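Side-chain contacts in neuraminidase (Influenza A virus, PDB 4K3Y), which belongs by fold to the influenza neuraminidases, although this bat-virus N11 protein is only neuraminidase-like and may not cleave sialic acid as its relatives do: residues 114-117 / 121-124; 132-137 / 158-163. All coordinates share one frame; numbering follows the deposited sequence.

Contact 1: residues 114-117 / 121-124; sequences LSVA and FVSI
Ser115 and Ser123 form a hydrogen-bonded antiparallel pair at the middle of this two-strand contact. Ser115 N bonds to Ser123 O at 3.0 Å, and Ser123 N returns a bond to Ser115 O at 2.9 Å. That carbonyl oxygen also accepts from Ser123 OG (3.3 Å), so two donors of one residue grip it from opposite faces of its plane. With chi1 at 55°, the Ser123 hydroxyl sits between its own backbone N and carbonyl carbon, within reach of Ser115 O. The hydroxyl of Ser115 turns to another acceptor, Val98 O. Toward the turn, Ala117 N bonds to Phe121 O at 3.1 Å, whereas the return bond from Phe121 N to Ala117 O is weak. The same Ala117 oxygen lies over one face of the Phe121 ring, 3.5 Å above its plane and offset toward the rim, while ring atom CZ reaches Ala117 CB. On the face carrying Leu114, Val116, Val122 and Ile124 the contacts are apolar: Val116 CG2 meets Val122 CG2 at 3.7 Å, and Leu114 CD2 runs beside the end of Ile124, whose CD1 is 4.2 Å away. The beta hairpin of strands 111-117 and 121-126 forms the middle pair of a four-stranded propeller blade, flanked by strand 101-106 beside 111-117 and strand 129-134 beside 121-126. On the other face, Phe121 packs on Met363 and Ser123 on Val22 of a second subunit.

Contact 2: residues 132-137 / 158-163; sequences DTIHPT and TIIADG
Ile134 and Ile160 bridge two successive blades of the neuraminidase beta propeller, the first at the end of outer strand 129-134, the second on strand 155-162 of the next blade. Their backbones stay apart, with CA atoms 9.5 Å from each other, and here the join is made by side chains alone. The apolar part is one meeting of ends: the isoleucines reach toward each other tip to tip, CD1 of Ile134 lying 3.7 Å from CD1 of Ile160. Both have CG1 beside the backbone N and a fully extended second torsion (chi2 -180° in Ile134, -176° in Ile160), which carries each terminal methyl to the full length of its chain. Tyr174 of strand 170-177 also packs on Ile134.

The polar part gathers round the buried carboxylate of Asp162, which approaches the chain where it leaves strand 129-134. Its OD2 lies against Pro136, 3.2 Å from CA and close to CB, and is 3.0 Å from Thr137 N; it accepts a hydrogen bond from Asn138 N, while OD1 accepts one from Gly140 N. The amides of Asn138 and Gly140 would help to stabilise the carboxylate's negative charge. The amide that follows, Gly163 N, bonds to Asp162 OD1 on its anti side, 31° out of the carboxylate plane.

From the N terminus, the chain first closes contact 1, where strand 111-117 turns back through three residues into strand 121-126. It turns again into strand 129-134, the outer strand of the same blade, where contact 2 opens; after twenty further residues, including strand 150-152, contact 2 closes on strand 155-162 of the following blade. The two loops stand in series, neither nested nor crossed. Strands 121-126 and 129-134 are sheet neighbours, and probable backbone hydrogen bonds, Ile134 N to Val122 O and Ile124 N to Asp132 O, join the contacts directly. Contact 1 thus works within a blade, contact 2 between blades, and both border a second subunit.

Contact 1: residues 114-117 / 121-124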
ATOM      1  N   LEU C 114     -21.299   0.803 -11.707  1.00 68.23           N
ATOM      2  CA  LEU C 114     -22.453   0.007 -12.122  1.00 63.54           C
ATOM      3  C   LEU C 114     -22.003  -1.387 -12.505  1.00 69.59           C
ATOM      4  O   LEU C 114     -21.180  -1.549 -13.404  1.00 65.95           O
ATOM      5  CB  LEU C 114     -23.200   0.652 -13.280  1.00 51.72           C
ATOM      6  CG  LEU C 114     -23.757   2.021 -12.905  1.00 67.52           C
ATOM      7  CD1 LEU C 114     -22.769   3.113 -13.316  1.00 65.62           C
ATOM      8  CD2 LEU C 114     -25.127   2.244 -13.523  1.00 68.06           C
ATOM      9  N   SER C 115     -22.543  -2.388 -11.816  1.00 70.66           N
ATOM     10  CA  SER C 115     -22.132  -3.769 -12.020  1.00 64.69           C
ATOM     11  C   SER C 115     -23.333  -4.690 -12.247  1.00 64.24           C
ATOM     12  O   SER C 115     -24.265  -4.721 -11.438  1.00 66.20           O
ATOM     13  CB  SER C 115     -21.294  -4.250 -10.828  1.00 70.71           C
ATOM     14  OG  SER C 115     -20.773  -5.553 -11.056  1.00 75.30           O
ATOM     15  N   VAL C 116     -23.300  -5.430 -13.356  1.00 63.33           N
ATOM     16  CA  VAL C 116     -24.320  -6.436 -13.675  1.00 64.13           C
ATOM     17  C   VAL C 116     -24.006  -7.769 -12.997  1.00 63.33           C
ATOM     18  O   VAL C 116     -22.904  -8.288 -13.126  1.00 64.85           O
ATOM     19  CB  VAL C 116     -24.417  -6.697 -15.204  1.00 65.12           C
ATOM     20  CG1 VAL C 116     -25.436  -7.813 -15.502  1.00 52.88           C
ATOM     21  CG2 VAL C 116     -24.788  -5.427 -15.947  1.00 62.87           C
ATOM     22  N   ALA C 117     -24.987  -8.329 -12.299  1.00 61.82           N
ATOM     23  CA  ALA C 117     -24.794  -9.563 -11.551  1.00 63.87           C
ATOM     24  C   ALA C 117     -26.053 -10.416 -11.632  1.00 83.07           C
ATOM     25  O   ALA C 117     -27.037 -10.010 -12.260  1.00 85.45           O
ATOM     26  CB  ALA C 117     -24.448  -9.255 -10.095  1.00 61.95           C
ATOM     27  N   PHE C 121     -29.504  -8.059 -13.203  1.00 82.78           N
ATOM     28  CA  PHE C 121     -29.884  -6.773 -12.620  1.00 70.15           C
ATOM     29  C   PHE C 121     -28.613  -5.941 -12.434  1.00 68.11           C
ATOM     30  O   PHE C 121     -27.501  -6.474 -12.396  1.00 68.82           O
ATOM     31  CB  PHE C 121     -30.585  -6.952 -11.276  1.00 67.66           C
ATOM     32  CG  PHE C 121     -29.747  -7.675 -10.255  1.00 70.49           C
ATOM     33  CD1 PHE C 121     -29.760  -9.064 -10.186  1.00 68.15           C
ATOM     34  CD2 PHE C 121     -28.936  -6.970  -9.372  1.00 67.04           C
ATOM     35  CE1 PHE C 121     -28.985  -9.736  -9.255  1.00 72.24           C
ATOM     36  CE2 PHE C 121     -28.157  -7.637  -8.442  1.00 68.98           C
ATOM     37  CZ  PHE C 121     -28.182  -9.022  -8.381  1.00 73.86           C
ATOM     38  N   VAL C 122     -28.768  -4.633 -12.329  1.00 62.77           N
ATOM     39  CA  VAL C 122     -27.608  -3.792 -12.111  1.00 69.11           C
ATOM     40  C   VAL C 122     -27.579  -3.253 -10.688  1.00 72.84           C
ATOM     41  O   VAL C 122     -28.517  -2.594 -10.249  1.00 72.61           O
ATOM     42  CB  VAL C 122     -27.568  -2.632 -13.103  1.00 69.42           C
ATOM     43  CG1 VAL C 122     -26.519  -1.610 -12.678  1.00 69.45           C
ATOM     44  CG2 VAL C 122     -27.288  -3.167 -14.501  1.00 69.72           C
ATOM     45  N   SER C 123     -26.503  -3.542  -9.966  1.00 70.95           N
ATOM     46  CA  SER C 123     -26.305  -2.948  -8.655  1.00 65.83           C
ATOM     47  C   SER C 123     -25.453  -1.698  -8.822  1.00 71.03           C
ATOM     48  O   SER C 123     -24.535  -1.667  -9.644  1.00 71.78           O
ATOM     49  CB  SER C 123     -25.671  -3.947  -7.672  1.00 61.05           C
ATOM     50  OG  SER C 123     -24.458  -4.498  -8.166  1.00 77.17           O
ATOM     51  N   ILE C 124     -25.784  -0.649  -8.079  1.00 74.35           N
ATOM     52  CA  ILE C 124     -24.975   0.570  -8.108  1.00 68.99           C
ATOM     53  C   ILE C 124     -24.207   0.756  -6.796  1.00 66.06           C
ATOM     54  O   ILE C 124     -24.796   0.768  -5.708  1.00 67.15           O
ATOM     55  CB  ILE C 124     -25.819   1.824  -8.420  1.00 56.14           C
ATOM     56  CG1 ILE C 124     -26.656   1.585  -9.686  1.00 55.32           C
ATOM     57  CG2 ILE C 124     -24.918   3.052  -8.554  1.00 53.29           C
ATOM     58  CD1 ILE C 124     -27.484   2.772 -10.122  1.00 51.54           C
TER

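Contact 2: residues 132-137 / 158-163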
ATOM      1  N   ASP C 132     -28.156   1.969  -5.151  1.00 66.24           N
ATOM      2  CA  ASP C 132     -29.327   1.771  -5.981  1.00 74.82           C
ATOM      3  C   ASP C 132     -29.261   0.433  -6.697  1.00 79.12           C
ATOM      4  O   ASP C 132     -28.238  -0.248  -6.680  1.00 73.09           O
ATOM      5  CB  ASP C 132     -29.462   2.908  -7.004  1.00 85.12           C
ATOM      6  CG  ASP C 132     -30.891   3.433  -7.118  1.00 94.48           C
ATOM      7  OD1 ASP C 132     -31.853   2.696  -6.774  1.00 89.71           O
ATOM      8  OD2 ASP C 132     -31.043   4.595  -7.554  1.00100.79           O
ATOM      9  N   THR C 133     -30.370   0.065  -7.325  1.00 82.07           N
ATOM     10  CA  THR C 133     -30.423  -1.151  -8.107  1.00 78.59           C
ATOM     11  C   THR C 133     -31.402  -0.977  -9.277  1.00 82.12           C
ATOM     12  O   THR C 133     -32.492  -0.417  -9.106  1.00 76.35           O
ATOM     13  CB  THR C 133     -30.787  -2.368  -7.224  1.00 84.49           C
ATOM     14  OG1 THR C 133     -30.778  -3.562  -8.013  1.00102.38           O
ATOM     15  CG2 THR C 133     -32.159  -2.191  -6.596  1.00 86.29           C
ATOM     16  N   ILE C 134     -31.000  -1.433 -10.466  1.00 76.75           N
ATOM     17  CA  ILE C 134     -31.811  -1.269 -11.670  1.00 74.53           C
ATOM     18  C   ILE C 134     -32.229  -2.606 -12.272  1.00 69.42           C
ATOM     19  O   ILE C 134     -31.429  -3.543 -12.324  1.00 67.48           O
ATOM     20  CB  ILE C 134     -31.066  -0.453 -12.731  1.00 64.77           C
ATOM     21  CG1 ILE C 134     -30.664   0.909 -12.162  1.00 61.86           C
ATOM     22  CG2 ILE C 134     -31.933  -0.287 -13.976  1.00 51.43           C
ATOM     23  CD1 ILE C 134     -29.920   1.796 -13.159  1.00 61.49           C
ATOM     24  N   HIS C 135     -33.480  -2.689 -12.732  1.00 67.16           N
ATOM     25  CA  HIS C 135     -34.034  -3.961 -13.208  1.00 72.66           C
ATOM     26  C   HIS C 135     -34.564  -3.939 -14.638  1.00 80.54           C
ATOM     27  O   HIS C 135     -35.056  -2.907 -15.121  1.00 71.66           O
ATOM     28  CB  HIS C 135     -35.107  -4.463 -12.246  1.00 68.65           C
ATOM     29  CG  HIS C 135     -34.608  -4.634 -10.854  1.00 77.37           C
ATOM     30  ND1 HIS C 135     -34.550  -3.592  -9.950  1.00 79.40           N
ATOM     31  CD2 HIS C 135     -34.099  -5.716 -10.213  1.00 88.92           C
ATOM     32  CE1 HIS C 135     -34.053  -4.029  -8.809  1.00 89.46           C
ATOM     33  NE2 HIS C 135     -33.771  -5.316  -8.941  1.00 97.14           N
ATOM     34  N   PRO C 136     -34.456  -5.090 -15.324  1.00 85.15           N
ATOM     35  CA  PRO C 136     -34.920  -5.175 -16.713  1.00 81.98           C
ATOM     36  C   PRO C 136     -36.437  -5.127 -16.826  1.00 85.24           C
ATOM     37  O   PRO C 136     -37.144  -5.839 -16.118  1.00 83.87           O
ATOM     38  CB  PRO C 136     -34.382  -6.539 -17.188  1.00 73.16           C
ATOM     39  CG  PRO C 136     -34.158  -7.330 -15.925  1.00 70.03           C
ATOM     40  CD  PRO C 136     -33.788  -6.328 -14.871  1.00 73.71           C
ATOM     41  N   THR C 137     -36.923  -4.260 -17.705  1.00 96.66           N
ATOM     42  CA  THR C 137     -38.310  -4.297 -18.136  1.00 99.76           C
ATOM     43  C   THR C 137     -38.434  -5.354 -19.237  1.00 96.42           C
ATOM     44  O   THR C 137     -39.177  -6.334 -19.104  1.00 82.96           O
ATOM     45  CB  THR C 137     -38.767  -2.912 -18.676  1.00102.51           C
ATOM     46  OG1 THR C 137     -38.810  -2.917 -20.110  1.00106.71           O
ATOM     47  CG2 THR C 137     -37.808  -1.823 -18.221  1.00103.46           C
ATOM     48  N   THR C 158     -24.933   7.575 -17.515  1.00 62.01           N
ATOM     49  CA  THR C 158     -24.565   6.281 -18.073  1.00 58.92           C
ATOM     50  C   THR C 158     -25.715   5.758 -18.921  1.00 62.91           C
ATOM     51  O   THR C 158     -26.854   6.220 -18.779  1.00 63.72           O
ATOM     52  CB  THR C 158     -24.202   5.255 -16.976  1.00 72.00           C
ATOM     53  OG1 THR C 158     -23.744   4.037 -17.583  1.00 82.82           O
ATOM     54  CG2 THR C 158     -25.404   4.958 -16.080  1.00 58.58           C
ATOM     55  N   ILE C 159     -25.414   4.811 -19.812  1.00 63.74           N
ATOM     56  CA  ILE C 159     -26.431   4.222 -20.675  1.00 56.04           C
ATOM     57  C   ILE C 159     -26.523   2.718 -20.427  1.00 53.94           C
ATOM     58  O   ILE C 159     -25.502   2.049 -20.318  1.00 67.22           O
ATOM     59  CB  ILE C 159     -26.144   4.533 -22.154  1.00 50.57           C
ATOM     60  CG1 ILE C 159     -26.082   6.050 -22.355  1.00 65.24           C
ATOM     61  CG2 ILE C 159     -27.221   3.918 -23.050  1.00 47.85           C
ATOM     62  CD1 ILE C 159     -25.336   6.517 -23.596  1.00 64.17           C
ATOM     63  N   ILE C 160     -27.744   2.197 -20.314  1.00 56.28           N
ATOM     64  CA  ILE C 160     -27.949   0.770 -20.051  1.00 51.29           C
ATOM     65  C   ILE C 160     -28.840   0.120 -21.102  1.00 56.59           C
ATOM     66  O   ILE C 160     -29.845   0.693 -21.522  1.00 66.25           O
ATOM     67  CB  ILE C 160     -28.532   0.533 -18.649  1.00 55.35           C
ATOM     68  CG1 ILE C 160     -27.559   1.074 -17.595  1.00 45.18           C
ATOM     69  CG2 ILE C 160     -28.829  -0.954 -18.407  1.00 46.29           C
ATOM     70  CD1 ILE C 160     -27.989   0.803 -16.184  1.00 65.67           C
ATOM     71  N   ALA C 161     -28.458  -1.085 -21.519  1.00 59.40           N
ATOM     72  CA  ALA C 161     -29.167  -1.799 -22.572  1.00 54.35           C
ATOM     73  C   ALA C 161     -30.035  -2.932 -22.024  1.00 56.87           C
ATOM     74  O   ALA C 161     -29.629  -3.656 -21.108  1.00 59.34           O
ATOM     75  CB  ALA C 161     -28.179  -2.338 -23.591  1.00 53.36           C
ATOM     76  N   ASP C 162     -31.225  -3.076 -22.602  1.00 55.97           N
ATOM     77  CA  ASP C 162     -32.113  -4.197 -22.323  1.00 57.59           C
ATOM     78  C   ASP C 162     -32.498  -4.859 -23.651  1.00 63.55           C
ATOM     79  O   ASP C 162     -32.027  -4.446 -24.721  1.00 64.18           O
ATOM     80  CB  ASP C 162     -33.368  -3.717 -21.590  1.00 63.89           C
ATOM     81  CG  ASP C 162     -34.003  -4.800 -20.731  1.00 75.81           C
ATOM     82  OD1 ASP C 162     -33.744  -6.004 -20.968  1.00 81.55           O
ATOM     83  OD2 ASP C 162     -34.774  -4.440 -19.815  1.00 79.40           O
ATOM     84  N   GLY C 163     -33.345  -5.887 -23.581  1.00 62.44           N
ATOM     85  CA  GLY C 163     -33.728  -6.644 -24.759  1.00 62.39           C
ATOM     86  C   GLY C 163     -33.071  -8.010 -24.783  1.00 64.20           C
ATOM     87  O   GLY C 163     -32.014  -8.208 -24.189  1.00 66.78           O
TER